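Local coordinates for phosphatidylethanolamine-binding protein (Plasmodium vivax, PDB 2GZQ) that probably binds phosphatidylethanolamine or related phospholipid head groups, at residues 49-54 with 192-197; 81-86 with 140-145; 97-102 with 125-130; 156-161 with 179-184. One frame throughout, in Å; residues are numbered along the deposited sequence. Where two conformers were deposited one is given.

In the fold
Three of the four contacts reach the mixed sheet. Interaction 2, at the centre of the chain and wholly buried, pairs neighbouring strands 77-85 and 138-148 by regular backbone bonds. Interaction 1 lies on the far side of strand 138-148, where an irregular loop meets strand 188-198 through backbone, amide and indole contacts. Interaction 3, beyond strand 77-85, joins strand 99-107 to the loop that follows strand 121-124 through a histidine and an aromatic pair. These two, like interaction 4, are only partly buried. Interaction 4 is the smallest and has no hydrogen bond across it: loop 156-161 rests by methyl contacts on helix 178-184, whose Ile182 packs on the residues of interaction 2.

Interaction 1. Residues 49-54 with 192-197; sequences VNHGNI and FNWCQM
Val49 opens the contact with CG1, 3.4 Å from the carbonyl carbon of Trp194. Asn50 OD1 shares a water with Asn193 ND2, which also binds Met39 O, and Asn50 N donates to Asn53 OD1 (2.8 Å) from above that carbonyl plane. Next comes His51, whose N donates to Asn193 OD1 over 2.8 Å, lying in the carbonyl plane. Because that oxygen also accepts from Trp194 N, two donors hold the Asn193 amide. The His51 ring, with ND1 bound to Glu17, is oblique to the indole, whereas His51 CA sits over its six-membered ring, 3.8 Å from the centroid. Gly52 continues over the same face: its CA is 3.7 Å from the centroid of the five-membered ring, and its N reaches Trp194 O. Trp194 CG lies between its backbone N and carbonyl carbon (chi1 83°), which folds the indole back under both residues. Gly52 O is taken by Gln196 NE2 at 2.7 Å in a nearly straight bond (170°). Asn53 O accepts from Gln196 N at 2.8 Å, and Ile54 bridges to Gln196 as a parallel neighbour. A turn with left-handed backbone angles at His51 and Gly52 is thus held by a main-chain bond, Gly52 N to Trp194 O, together with side-chain amides and an indole face.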
loop_
_atom_site.group_PDB
_atom_site.type_symbol
_atom_site.label_atom_id
_atom_site.label_comp_id
_atom_site.label_asym_id
_atom_site.label_seq_id
_atom_site.Cartn_x
_atom_site.Cartn_y
_atom_site.Cartn_z
ATOM N N VAL A 49 5.823 -7.187 8.076
ATOM C CA VAL A 49 4.520 -7.412 7.500
ATOM C C VAL A 49 4.626 -8.678 6.657
ATOM O O VAL A 49 5.399 -8.718 5.688
ATOM C CB VAL A 49 4.129 -6.198 6.627
ATOM C CG1 VAL A 49 2.785 -6.427 5.919
ATOM C CG2 VAL A 49 4.056 -4.955 7.466
ATOM N N ASN A 50 3.868 -9.711 7.010
ATOM C CA ASN A 50 4.061 -11.046 6.435
ATOM C C ASN A 50 2.763 -11.821 6.279
ATOM O O ASN A 50 2.442 -12.683 7.094
ATOM C CB ASN A 50 5.034 -11.855 7.289
ATOM C CG ASN A 50 5.382 -13.191 6.661
ATOM O OD1 ASN A 50 5.442 -13.315 5.445
ATOM N ND2 ASN A 50 5.615 -14.201 7.498
ATOM N N HIS A 51 2.004 -11.506 5.231
ATOM C CA HIS A 51 0.848 -12.308 4.821
ATOM C C HIS A 51 -0.197 -12.459 5.912
ATOM O O HIS A 51 -0.680 -13.563 6.182
ATOM C CB HIS A 51 1.290 -13.706 4.388
ATOM C CG HIS A 51 2.066 -13.733 3.110
ATOM N ND1 HIS A 51 1.766 -14.602 2.085
ATOM C CD2 HIS A 51 3.155 -13.035 2.703
ATOM C CE1 HIS A 51 2.628 -14.436 1.098
ATOM N NE2 HIS A 51 3.480 -13.488 1.446
ATOM N N GLY A 52 -0.579 -11.349 6.526
ATOM C CA GLY A 52 -1.702 -11.363 7.430
ATOM C C GLY A 52 -1.369 -11.712 8.867
ATOM O O GLY A 52 -2.258 -11.991 9.645
ATOM N N ASN A 53 -0.090 -11.701 9.233
ATOM C CA ASN A 53 0.282 -11.768 10.629
ATOM C C ASN A 53 -0.288 -10.600 11.428
ATOM O O ASN A 53 -0.607 -9.546 10.889
ATOM C CB ASN A 53 1.812 -11.813 10.787
ATOM C CG ASN A 53 2.492 -10.577 10.251
ATOM O OD1 ASN A 53 2.185 -10.120 9.162
ATOM N ND2 ASN A 53 3.434 -10.032 11.000
ATOM N N ILE A 54 -0.390 -10.803 12.728
ATOM C CA ILE A 54 -0.866 -9.771 13.635
ATOM C C ILE A 54 0.321 -8.911 14.034
ATOM O O ILE A 54 1.301 -9.400 14.584
ATOM C CB ILE A 54 -1.466 -10.379 14.896
ATOM C CG1 ILE A 54 -2.668 -11.264 14.568
ATOM C CG2 ILE A 54 -1.860 -9.275 15.888
ATOM C CD1 ILE A 54 -3.913 -10.483 14.319
ATOM N N PHE A 192 1.955 -7.531 -3.509
ATOM C CA PHE A 192 1.029 -7.256 -2.414
ATOM C C PHE A 192 1.559 -7.847 -1.119
ATOM O O PHE A 192 2.116 -8.956 -1.117
ATOM C CB PHE A 192 -0.334 -7.870 -2.711
ATOM C CG PHE A 192 -1.389 -7.476 -1.715
ATOM C CD1 PHE A 192 -1.836 -8.371 -0.726
ATOM C CD2 PHE A 192 -1.937 -6.209 -1.740
ATOM C CE1 PHE A 192 -2.782 -7.987 0.202
ATOM C CE2 PHE A 192 -2.875 -5.832 -0.802
ATOM C CZ PHE A 192 -3.294 -6.727 0.168
ATOM N N ASN A 193 1.356 -7.149 -0.007
ATOM C CA ASN A 193 1.532 -7.781 1.308
ATOM C C ASN A 193 0.601 -7.081 2.256
ATOM O O ASN A 193 0.098 -5.989 1.983
ATOM C CB ASN A 193 2.995 -7.677 1.772
ATOM C CG ASN A 193 3.426 -8.822 2.643
ATOM O OD1 ASN A 193 2.597 -9.453 3.352
ATOM N ND2 ASN A 193 4.738 -9.089 2.625
ATOM N N TRP A 194 0.313 -7.722 3.386
ATOM C CA TRP A 194 -0.595 -7.114 4.356
ATOM C C TRP A 194 -0.355 -7.734 5.711
ATOM O O TRP A 194 0.278 -8.789 5.828
ATOM C CB TRP A 194 -2.085 -7.277 3.925
ATOM C CG TRP A 194 -2.702 -8.607 4.281
ATOM C CD1 TRP A 194 -3.616 -8.812 5.252
ATOM C CD2 TRP A 194 -2.463 -9.882 3.670
ATOM N NE1 TRP A 194 -3.971 -10.149 5.301
ATOM C CE2 TRP A 194 -3.288 -10.825 4.329
ATOM C CE3 TRP A 194 -1.643 -10.317 2.633
ATOM C CZ2 TRP A 194 -3.283 -12.196 3.995
ATOM C CZ3 TRP A 194 -1.649 -11.687 2.288
ATOM C CH2 TRP A 194 -2.459 -12.600 2.978
ATOM N N CYS A 195 -0.907 -7.067 6.727
ATOM C CA CYS A 195 -0.948 -7.592 8.084
ATOM C C CYS A 195 -2.296 -7.261 8.668
ATOM O O CYS A 195 -3.088 -6.560 8.042
ATOM C CB CYS A 195 0.198 -6.976 8.916
ATOM S SG CYS A 195 0.094 -5.193 9.158
ATOM N N GLN A 196 -2.566 -7.796 9.861
ATOM C CA GLN A 196 -3.755 -7.441 10.616
ATOM C C GLN A 196 -3.361 -6.643 11.852
ATOM O O GLN A 196 -2.440 -7.024 12.573
ATOM C CB GLN A 196 -4.482 -8.707 11.035
ATOM C CG GLN A 196 -5.058 -9.584 9.919
ATOM C CD GLN A 196 -5.614 -10.888 10.484
ATOM O OE1 GLN A 196 -6.768 -10.947 10.873
ATOM N NE2 GLN A 196 -4.789 -11.931 10.536
HETATM N N MSE A 197 -4.042 -5.534 12.107
HETATM C CA MSE A 197 -3.720 -4.690 13.252
HETATM C C MSE A 197 -4.991 -4.337 13.991
HETATM O O MSE A 197 -6.020 -4.072 13.377
HETATM C CB MSE A 197 -3.066 -3.387 12.808
HETATM C CG MSE A 197 -1.636 -3.514 12.355
HETATM SE SE MSE A 197 -0.848 -1.783 11.905
HETATM C CE MSE A 197 -0.215 -1.292 13.600
HETATM O O HOH W 1 6.503 -11.319 3.529
#

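Interaction 2. Residues 81-86 with 140-145; sequences LFMIDP and ISFILS
Phe82 and Ile143 face each other as a hydrogen-bonded pair of antiparallel strands in the central sheet, and Ile84 with Ser141 forms the next such pair. Phe82 N donates to Ile143 O at 3.0 Å, and Ile143 N returns the bond to Phe82 O at 2.9 Å. Ile84 N reaches Ser141 O in the carbonyl plane, 2.8 Å away, while Ser141 N meets Ile84 O almost head-on. Each of the four oxygens also receives a CA-H from the other strand. Leu81 and Met83, in the non-hydrogen-bonded positions, turn their peptide groups to strand 99-107, Leu81 bonding Val104 and Met83 both His101 and Trp102. In the Met83 conformer described, one of two, CG lies over the Phe142 ring, 3.9 Å from the centroid, with SE oblique in a Met-aromatic contact. Buried side-chain polar atoms are likewise met: Ser141 OG bonds Arg139 O, and Asp85 splits its carboxylate between His138 ND1 and Asp87 N. Asp85 and His138 belong to the DPDxP and GxHR signatures of the family, whose counterparts in relatives lie by the anion pocket. Ile140 reaches that carboxylate with one methyl: its two torsions (chi1 -59°, chi2 -58°) lead CD1 to 3.6 Å from Asp85 CG.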
loop_
_atom_site.group_PDB
_atom_site.type_symbol
_atom_site.label_atom_id
_atom_site.label_comp_id
_atom_site.label_asym_id
_atom_site.label_seq_id
_atom_site.Cartn_x
_atom_site.Cartn_y
_atom_site.Cartn_z
ATOM N N LEU A 81 4.058 2.466 -4.835
ATOM C CA LEU A 81 3.652 1.708 -3.657
ATOM C C LEU A 81 2.632 2.522 -2.885
ATOM O O LEU A 81 2.864 3.694 -2.581
ATOM C CB LEU A 81 4.890 1.460 -2.796
ATOM C CG LEU A 81 4.670 0.707 -1.493
ATOM C CD1 LEU A 81 4.036 -0.645 -1.649
ATOM C CD2 LEU A 81 5.982 0.553 -0.753
ATOM N N PHE A 82 1.518 1.882 -2.554
ATOM C CA PHE A 82 0.488 2.484 -1.741
ATOM C C PHE A 82 0.345 1.641 -0.472
ATOM O O PHE A 82 0.299 0.400 -0.569
ATOM C CB PHE A 82 -0.880 2.465 -2.455
ATOM C CG PHE A 82 -0.956 3.255 -3.736
ATOM C CD1 PHE A 82 -0.351 4.479 -3.889
ATOM C CD2 PHE A 82 -1.679 2.773 -4.820
ATOM C CE1 PHE A 82 -0.475 5.180 -5.075
ATOM C CE2 PHE A 82 -1.805 3.482 -5.961
ATOM C CZ PHE A 82 -1.198 4.665 -6.114
HETATM N N MSE A 83 0.212 2.275 0.684
HETATM C CA MSE A 83 -0.238 1.598 1.853
HETATM C C MSE A 83 -1.612 2.128 2.244
HETATM O O MSE A 83 -1.818 3.350 2.308
HETATM C CB MSE A 83 0.767 1.883 2.923
HETATM C CG MSE A 83 0.448 1.286 4.214
HETATM SE SE MSE A 83 1.540 2.211 5.433
HETATM C CE MSE A 83 0.858 1.452 7.080
ATOM N N ILE A 84 -2.547 1.205 2.466
ATOM C CA ILE A 84 -3.943 1.532 2.702
ATOM C C ILE A 84 -4.514 0.775 3.887
ATOM O O ILE A 84 -4.039 -0.294 4.258
ATOM C CB ILE A 84 -4.841 1.290 1.481
ATOM C CG1 ILE A 84 -4.791 -0.168 1.076
ATOM C CG2 ILE A 84 -4.452 2.191 0.338
ATOM C CD1 ILE A 84 -5.946 -0.598 0.240
ATOM N N ASP A 85 -5.592 1.316 4.433
ATOM C CA ASP A 85 -6.488 0.592 5.328
ATOM C C ASP A 85 -7.858 0.477 4.668
ATOM O O ASP A 85 -8.578 1.474 4.586
ATOM C CB ASP A 85 -6.588 1.321 6.664
ATOM C CG ASP A 85 -7.413 0.559 7.688
ATOM O OD1 ASP A 85 -7.608 1.091 8.810
ATOM O OD2 ASP A 85 -7.843 -0.567 7.361
ATOM N N PRO A 86 -8.220 -0.710 4.184
ATOM C CA PRO A 86 -9.537 -0.913 3.621
ATOM C C PRO A 86 -10.626 -1.028 4.683
ATOM O O PRO A 86 -11.804 -1.072 4.359
ATOM C CB PRO A 86 -9.389 -2.234 2.849
ATOM C CG PRO A 86 -8.349 -2.990 3.672
ATOM C CD PRO A 86 -7.421 -1.951 4.212
ATOM N N ILE A 140 -4.179 -3.892 7.069
ATOM C CA ILE A 140 -3.287 -2.847 6.589
ATOM C C ILE A 140 -2.468 -3.442 5.433
ATOM O O ILE A 140 -1.772 -4.440 5.604
ATOM C CB ILE A 140 -2.410 -2.342 7.734
ATOM C CG1 ILE A 140 -3.250 -1.785 8.889
ATOM C CG2 ILE A 140 -1.404 -1.328 7.213
ATOM C CD1 ILE A 140 -4.158 -0.691 8.550
ATOM N N SER A 141 -2.620 -2.856 4.254
ATOM C CA SER A 141 -2.206 -3.467 3.018
ATOM C C SER A 141 -1.243 -2.596 2.238
ATOM O O SER A 141 -1.328 -1.359 2.243
ATOM C CB SER A 141 -3.434 -3.723 2.161
ATOM O OG SER A 141 -4.355 -4.633 2.763
ATOM N N PHE A 142 -0.341 -3.267 1.528
ATOM C CA PHE A 142 0.670 -2.632 0.700
ATOM C C PHE A 142 0.508 -3.155 -0.714
ATOM O O PHE A 142 0.629 -4.346 -0.940
ATOM C CB PHE A 142 2.066 -2.971 1.221
ATOM C CG PHE A 142 2.376 -2.418 2.589
ATOM C CD1 PHE A 142 1.889 -3.029 3.711
ATOM C CD2 PHE A 142 3.167 -1.301 2.736
ATOM C CE1 PHE A 142 2.205 -2.548 4.972
ATOM C CE2 PHE A 142 3.479 -0.807 4.006
ATOM C CZ PHE A 142 2.971 -1.432 5.095
ATOM N N ILE A 143 0.256 -2.269 -1.674
ATOM C CA ILE A 143 0.031 -2.643 -3.058
ATOM C C ILE A 143 1.150 -2.043 -3.918
ATOM O O ILE A 143 1.390 -0.828 -3.892
ATOM C CB ILE A 143 -1.311 -2.103 -3.568
ATOM C CG1 ILE A 143 -2.481 -2.565 -2.690
ATOM C CG2 ILE A 143 -1.519 -2.508 -5.021
ATOM C CD1 ILE A 143 -3.745 -1.775 -2.869
ATOM N N LEU A 144 1.814 -2.903 -4.660
ATOM C CA LEU A 144 2.927 -2.541 -5.510
ATOM C C LEU A 144 2.541 -2.664 -6.964
ATOM O O LEU A 144 2.030 -3.727 -7.374
ATOM C CB LEU A 144 4.109 -3.487 -5.240
ATOM C CG LEU A 144 5.438 -3.100 -5.844
ATOM C CD1 LEU A 144 6.016 -1.876 -5.146
ATOM C CD2 LEU A 144 6.418 -4.299 -5.816
ATOM N N SER A 145 2.733 -1.584 -7.733
ATOM C CA SER A 145 2.337 -1.544 -9.134
ATOM C C SER A 145 3.472 -0.968 -9.967
ATOM O O SER A 145 4.385 -0.336 -9.453
ATOM C CB SER A 145 1.076 -0.680 -9.316
ATOM O OG SER A 145 0.018 -1.143 -8.527
#

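Interaction 3. Residues 97-102 with 125-130; sequences RDYVHW and PYVGPS
The His101 ring presents its edge to the loop 125-130, with Val127 O near its plane on the ND1 side and a water in plane at NE2, while one face carries Tyr99 CD2 from its own strand. ND1 donates to Val127 O at 2.8 Å, a bent bond (138°) whose acceptor lies somewhat off the ring plane. The water, 2.8 Å from NE2, accepts from Ser130 N and so ties the other ring nitrogen to the loop; between the two, CE1 comes within 3.3 Å of Pro129 CA. The Trp102 indole meets Tyr126 differently. CB and CD1 of the tyrosine lie over one face, and the phenol ring turns its edge to it as an offset edge-to-face pair, centroids 5.7 Å apart and planes at 75°. Trp102 CG stands opposite its backbone N (chi1 -176°), laying the indole beside the tyrosine. His101 and Trp102 form a classic beta bulge, both facing Met83 of strand 77-85. His101 O accepts from Val127 N at 2.9 Å, in the carbonyl plane. In relatives, the counterparts of His101 and this loop line the anion-binding pocket, and the site here is consistent with that. Tyr126 OH bonds Thr60 O, while Pro125 O takes a bond from Arg169 NH2.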
loop_
_atom_site.group_PDB
_atom_site.type_symbol
_atom_site.label_atom_id
_atom_site.label_comp_id
_atom_site.label_asym_id
_atom_site.label_seq_id
_atom_site.Cartn_x
_atom_site.Cartn_y
_atom_site.Cartn_z
ATOM N N ARG A 97 -13.160 3.427 3.424
ATOM C CA ARG A 97 -12.377 2.497 2.533
ATOM C C ARG A 97 -12.093 3.273 1.218
ATOM O O ARG A 97 -13.043 3.765 0.594
ATOM C CB ARG A 97 -13.245 1.237 2.177
ATOM C CG ARG A 97 -12.577 0.247 1.138
ATOM C CD ARG A 97 -13.381 -0.992 1.003
ATOM N NE ARG A 97 -13.349 -1.762 2.239
ATOM C CZ ARG A 97 -14.031 -2.877 2.467
ATOM N NH1 ARG A 97 -14.817 -3.380 1.535
ATOM N NH2 ARG A 97 -13.898 -3.493 3.632
ATOM N N ASP A 98 -10.883 3.298 0.672
ATOM C CA ASP A 98 -9.594 2.954 1.298
ATOM C C ASP A 98 -9.009 4.201 1.944
ATOM O O ASP A 98 -8.935 5.259 1.315
ATOM C CB ASP A 98 -8.602 2.526 0.223
ATOM C CG ASP A 98 -8.931 1.192 -0.414
ATOM O OD1 ASP A 98 -9.571 0.363 0.255
ATOM O OD2 ASP A 98 -8.492 0.966 -1.567
ATOM N N TYR A 99 -8.548 4.111 3.177
ATOM C CA TYR A 99 -7.749 5.193 3.766
ATOM C C TYR A 99 -6.319 5.040 3.286
ATOM O O TYR A 99 -5.736 3.961 3.420
ATOM C CB TYR A 99 -7.835 5.129 5.294
ATOM C CG TYR A 99 -7.182 6.294 5.996
ATOM C CD1 TYR A 99 -7.923 7.390 6.394
ATOM C CD2 TYR A 99 -5.840 6.313 6.196
ATOM C CE1 TYR A 99 -7.303 8.468 7.031
ATOM C CE2 TYR A 99 -5.213 7.397 6.820
ATOM C CZ TYR A 99 -5.967 8.448 7.229
ATOM O OH TYR A 99 -5.321 9.519 7.838
ATOM N N VAL A 100 -5.747 6.100 2.725
ATOM C CA VAL A 100 -4.401 6.020 2.204
ATOM C C VAL A 100 -3.364 6.607 3.172
ATOM O O VAL A 100 -3.339 7.802 3.439
ATOM C CB VAL A 100 -4.293 6.575 0.755
ATOM C CG1 VAL A 100 -4.801 7.985 0.653
ATOM C CG2 VAL A 100 -2.851 6.436 0.227
ATOM N N HIS A 101 -2.532 5.716 3.694
ATOM C CA HIS A 101 -1.459 6.072 4.590
ATOM C C HIS A 101 -0.218 6.614 3.905
ATOM O O HIS A 101 0.535 7.379 4.534
ATOM C CB HIS A 101 -1.093 4.834 5.414
ATOM C CG HIS A 101 -2.147 4.459 6.386
ATOM N ND1 HIS A 101 -2.359 5.167 7.538
ATOM C CD2 HIS A 101 -3.099 3.494 6.361
ATOM C CE1 HIS A 101 -3.395 4.653 8.190
ATOM N NE2 HIS A 101 -3.859 3.630 7.494
ATOM N N TRP A 102 0.066 6.189 2.682
ATOM C CA TRP A 102 1.382 6.423 2.086
ATOM C C TRP A 102 1.288 6.138 0.611
ATOM O O TRP A 102 0.681 5.141 0.215
ATOM C CB TRP A 102 2.410 5.509 2.770
ATOM C CG TRP A 102 3.834 5.681 2.340
ATOM C CD1 TRP A 102 4.457 6.827 1.926
ATOM C CD2 TRP A 102 4.815 4.650 2.312
ATOM N NE1 TRP A 102 5.779 6.560 1.646
ATOM C CE2 TRP A 102 6.019 5.228 1.870
ATOM C CE3 TRP A 102 4.788 3.285 2.623
ATOM C CZ2 TRP A 102 7.179 4.488 1.693
ATOM C CZ3 TRP A 102 5.955 2.552 2.475
ATOM C CH2 TRP A 102 7.139 3.155 2.018
ATOM N N PRO A 125 2.886 11.623 2.007
ATOM C CA PRO A 125 3.876 11.155 2.953
ATOM C C PRO A 125 3.247 10.218 3.985
ATOM O O PRO A 125 2.060 10.322 4.314
ATOM C CB PRO A 125 4.383 12.440 3.607
ATOM C CG PRO A 125 3.264 13.420 3.460
ATOM C CD PRO A 125 2.546 13.046 2.201
ATOM N N TYR A 126 4.055 9.304 4.497
ATOM C CA TYR A 126 3.603 8.283 5.430
ATOM C C TYR A 126 2.927 8.887 6.641
ATOM O O TYR A 126 3.522 9.746 7.321
ATOM C CB TYR A 126 4.808 7.446 5.885
ATOM C CG TYR A 126 4.410 6.314 6.790
ATOM C CD1 TYR A 126 4.080 5.081 6.284
ATOM C CD2 TYR A 126 4.350 6.494 8.165
ATOM C CE1 TYR A 126 3.731 4.039 7.110
ATOM C CE2 TYR A 126 3.969 5.459 9.014
ATOM C CZ TYR A 126 3.634 4.235 8.473
ATOM O OH TYR A 126 3.231 3.176 9.279
ATOM N N VAL A 127 1.744 8.383 6.975
ATOM C CA VAL A 127 1.154 8.598 8.289
ATOM C C VAL A 127 0.717 7.243 8.787
ATOM O O VAL A 127 0.139 6.443 8.035
ATOM C CB VAL A 127 -0.024 9.578 8.241
ATOM C CG1 VAL A 127 0.424 10.934 7.728
ATOM C CG2 VAL A 127 -1.167 9.028 7.399
ATOM N N GLY A 128 1.019 6.949 10.035
ATOM C CA GLY A 128 0.779 5.596 10.551
ATOM C C GLY A 128 -0.691 5.254 10.725
ATOM O O GLY A 128 -1.546 6.140 10.684
ATOM N N PRO A 129 -0.998 3.959 10.915
ATOM C CA PRO A 129 -2.356 3.457 11.093
ATOM C C PRO A 129 -3.189 4.233 12.048
ATOM O O PRO A 129 -2.732 4.660 13.103
ATOM C CB PRO A 129 -2.152 2.018 11.557
ATOM C CG PRO A 129 -0.867 1.622 10.929
ATOM C CD PRO A 129 -0.015 2.865 10.959
ATOM N N SER A 130 -4.442 4.370 11.664
ATOM C CA SER A 130 -5.398 5.169 12.387
ATOM C C SER A 130 -6.480 4.247 12.907
ATOM O O SER A 130 -7.485 4.017 12.227
ATOM C CB SER A 130 -5.990 6.204 11.444
ATOM O OG SER A 130 -6.953 7.007 12.103
HETATM O O HOH W 2 -5.639 2.871 9.548
#

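Interaction 4. Residues 156-161 with 179-184; sequences TGVPLY and YNVIQM
Val158 and Val181 meet methyl to methyl, CG2 of the first lying 3.9 Å from CG1 of the second, with the two side chains crossing at about a right angle. Val181 CG1 stands anti to its own backbone nitrogen (chi1 172°), which carries it out from the helix both to Val158 and to within 4.1 Å of Thr156 O. In Val158 it is CG1 that lies opposite the backbone N (chi1 -166°), leaving CG2 opposite the carbonyl carbon and turned to Val181. One turn further along the helix, selenomethionine Met184 was modelled in two conformers, as was Thr156. In the Met184 copy described, CG is set between the backbone N and the carbonyl carbon (chi1 77°), and a bend about the last torsion brings CE toward Thr156 and Gly157, an approach that is therefore tentative. Gly157 has a positive phi, which suits a glycine. Polar ties come from just outside: Asn185 OD1 accepts from Thr156 N while its ND2 donates to Val181 O, and Asn173 ND2 bonds Gly157 O. Phe172 packs on both valines. The arrangement is that of an irregular surface loop laid by valine methyls and a selenomethionine end along a short helix, itself seated through Ile182 on the family's central sheet.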
loop_
_atom_site.group_PDB
_atom_site.type_symbol
_atom_site.label_atom_id
_atom_site.label_comp_id
_atom_site.label_asym_id
_atom_site.label_seq_id
_atom_site.Cartn_x
_atom_site.Cartn_y
_atom_site.Cartn_z
ATOM N N THR A 156 -3.136 10.511 -12.201
ATOM C CA THR A 156 -4.464 11.071 -12.107
ATOM C C THR A 156 -5.089 10.644 -10.775
ATOM O O THR A 156 -5.078 9.455 -10.459
ATOM C CB THR A 156 -5.281 10.593 -13.315
ATOM O OG1 THR A 156 -4.605 11.006 -14.516
ATOM C CG2 THR A 156 -6.702 11.142 -13.273
ATOM N N GLY A 157 -5.636 11.590 -10.013
ATOM C CA GLY A 157 -6.232 11.281 -8.723
ATOM C C GLY A 157 -5.316 11.503 -7.533
ATOM O O GLY A 157 -5.784 11.646 -6.390
ATOM N N VAL A 158 -4.008 11.540 -7.779
ATOM C CA VAL A 158 -3.033 11.681 -6.723
ATOM C C VAL A 158 -1.969 12.691 -7.157
ATOM O O VAL A 158 -0.863 12.326 -7.593
ATOM C CB VAL A 158 -2.373 10.341 -6.346
ATOM C CG1 VAL A 158 -1.634 10.506 -5.036
ATOM C CG2 VAL A 158 -3.389 9.223 -6.219
ATOM N N PRO A 159 -2.308 13.974 -7.033
ATOM C CA PRO A 159 -1.374 14.950 -7.569
ATOM C C PRO A 159 -0.120 15.098 -6.749
ATOM O O PRO A 159 -0.030 14.596 -5.632
ATOM C CB PRO A 159 -2.175 16.253 -7.558
ATOM C CG PRO A 159 -3.596 15.829 -7.468
ATOM C CD PRO A 159 -3.534 14.621 -6.561
ATOM N N LEU A 160 0.859 15.739 -7.337
ATOM C CA LEU A 160 2.052 16.070 -6.571
ATOM C C LEU A 160 1.684 16.745 -5.275
ATOM O O LEU A 160 0.776 17.568 -5.186
ATOM C CB LEU A 160 2.995 16.947 -7.357
ATOM C CG LEU A 160 3.511 16.374 -8.675
ATOM C CD1 LEU A 160 4.210 17.432 -9.458
ATOM C CD2 LEU A 160 4.414 15.198 -8.422
ATOM N N TYR A 161 2.385 16.373 -4.224
ATOM C CA TYR A 161 2.018 16.746 -2.854
ATOM C C TYR A 161 2.293 18.236 -2.570
ATOM O O TYR A 161 3.378 18.779 -2.868
ATOM C CB TYR A 161 2.779 15.903 -1.853
ATOM C CG TYR A 161 2.372 16.096 -0.418
ATOM C CD1 TYR A 161 3.224 16.656 0.497
ATOM C CD2 TYR A 161 1.151 15.627 0.044
ATOM C CE1 TYR A 161 2.880 16.765 1.827
ATOM C CE2 TYR A 161 0.780 15.760 1.356
ATOM C CZ TYR A 161 1.654 16.322 2.257
ATOM O OH TYR A 161 1.346 16.448 3.599
ATOM N N TYR A 179 -7.252 0.424 -5.972
ATOM C CA TYR A 179 -7.429 -0.310 -7.210
ATOM C C TYR A 179 -7.966 0.637 -8.296
ATOM O O TYR A 179 -7.534 0.601 -9.449
ATOM C CB TYR A 179 -8.391 -1.482 -6.978
ATOM C CG TYR A 179 -8.600 -2.289 -8.244
ATOM C CD1 TYR A 179 -9.672 -2.042 -9.090
ATOM C CD2 TYR A 179 -7.678 -3.258 -8.632
ATOM C CE1 TYR A 179 -9.831 -2.740 -10.260
ATOM C CE2 TYR A 179 -7.847 -3.973 -9.798
ATOM C CZ TYR A 179 -8.916 -3.698 -10.606
ATOM O OH TYR A 179 -9.133 -4.399 -11.767
ATOM N N ASN A 180 -8.929 1.482 -7.925
ATOM C CA ASN A 180 -9.478 2.414 -8.911
ATOM C C ASN A 180 -8.386 3.335 -9.484
ATOM O O ASN A 180 -8.301 3.543 -10.695
ATOM C CB ASN A 180 -10.633 3.208 -8.323
ATOM C CG ASN A 180 -11.368 4.012 -9.366
ATOM O OD1 ASN A 180 -11.645 3.518 -10.455
ATOM N ND2 ASN A 180 -11.734 5.249 -9.038
ATOM N N VAL A 181 -7.570 3.890 -8.605
ATOM C CA VAL A 181 -6.467 4.731 -9.043
ATOM C C VAL A 181 -5.495 4.011 -9.963
ATOM O O VAL A 181 -5.107 4.530 -10.996
ATOM C CB VAL A 181 -5.738 5.344 -7.851
ATOM C CG1 VAL A 181 -4.473 6.055 -8.290
ATOM C CG2 VAL A 181 -6.666 6.320 -7.122
ATOM N N ILE A 182 -5.172 2.774 -9.622
ATOM C CA ILE A 182 -4.274 1.988 -10.421
ATOM C C ILE A 182 -4.840 1.752 -11.813
ATOM O O ILE A 182 -4.183 1.980 -12.832
ATOM C CB ILE A 182 -3.968 0.682 -9.674
ATOM C CG1 ILE A 182 -3.101 0.983 -8.452
ATOM C CG2 ILE A 182 -3.332 -0.391 -10.606
ATOM C CD1 ILE A 182 -3.078 -0.134 -7.427
ATOM N N GLN A 183 -6.090 1.328 -11.882
ATOM C CA GLN A 183 -6.631 0.932 -13.168
ATOM C C GLN A 183 -6.896 2.172 -14.017
ATOM O O GLN A 183 -6.669 2.148 -15.233
ATOM C CB GLN A 183 -7.832 -0.020 -13.056
ATOM C CG GLN A 183 -9.018 0.569 -12.440
ATOM C CD GLN A 183 -9.858 1.289 -13.424
ATOM O OE1 GLN A 183 -9.862 0.968 -14.603
ATOM N NE2 GLN A 183 -10.570 2.291 -12.949
HETATM N N MSE A 184 -7.331 3.283 -13.422
HETATM C CA MSE A 184 -7.625 4.465 -14.215
HETATM C C MSE A 184 -6.357 5.128 -14.764
HETATM O O MSE A 184 -6.428 5.921 -15.707
HETATM C CB MSE A 184 -8.507 5.447 -13.426
HETATM C CG MSE A 184 -7.814 6.280 -12.350
HETATM SE SE MSE A 184 -9.160 6.910 -10.976
HETATM C CE MSE A 184 -8.264 8.545 -10.555
#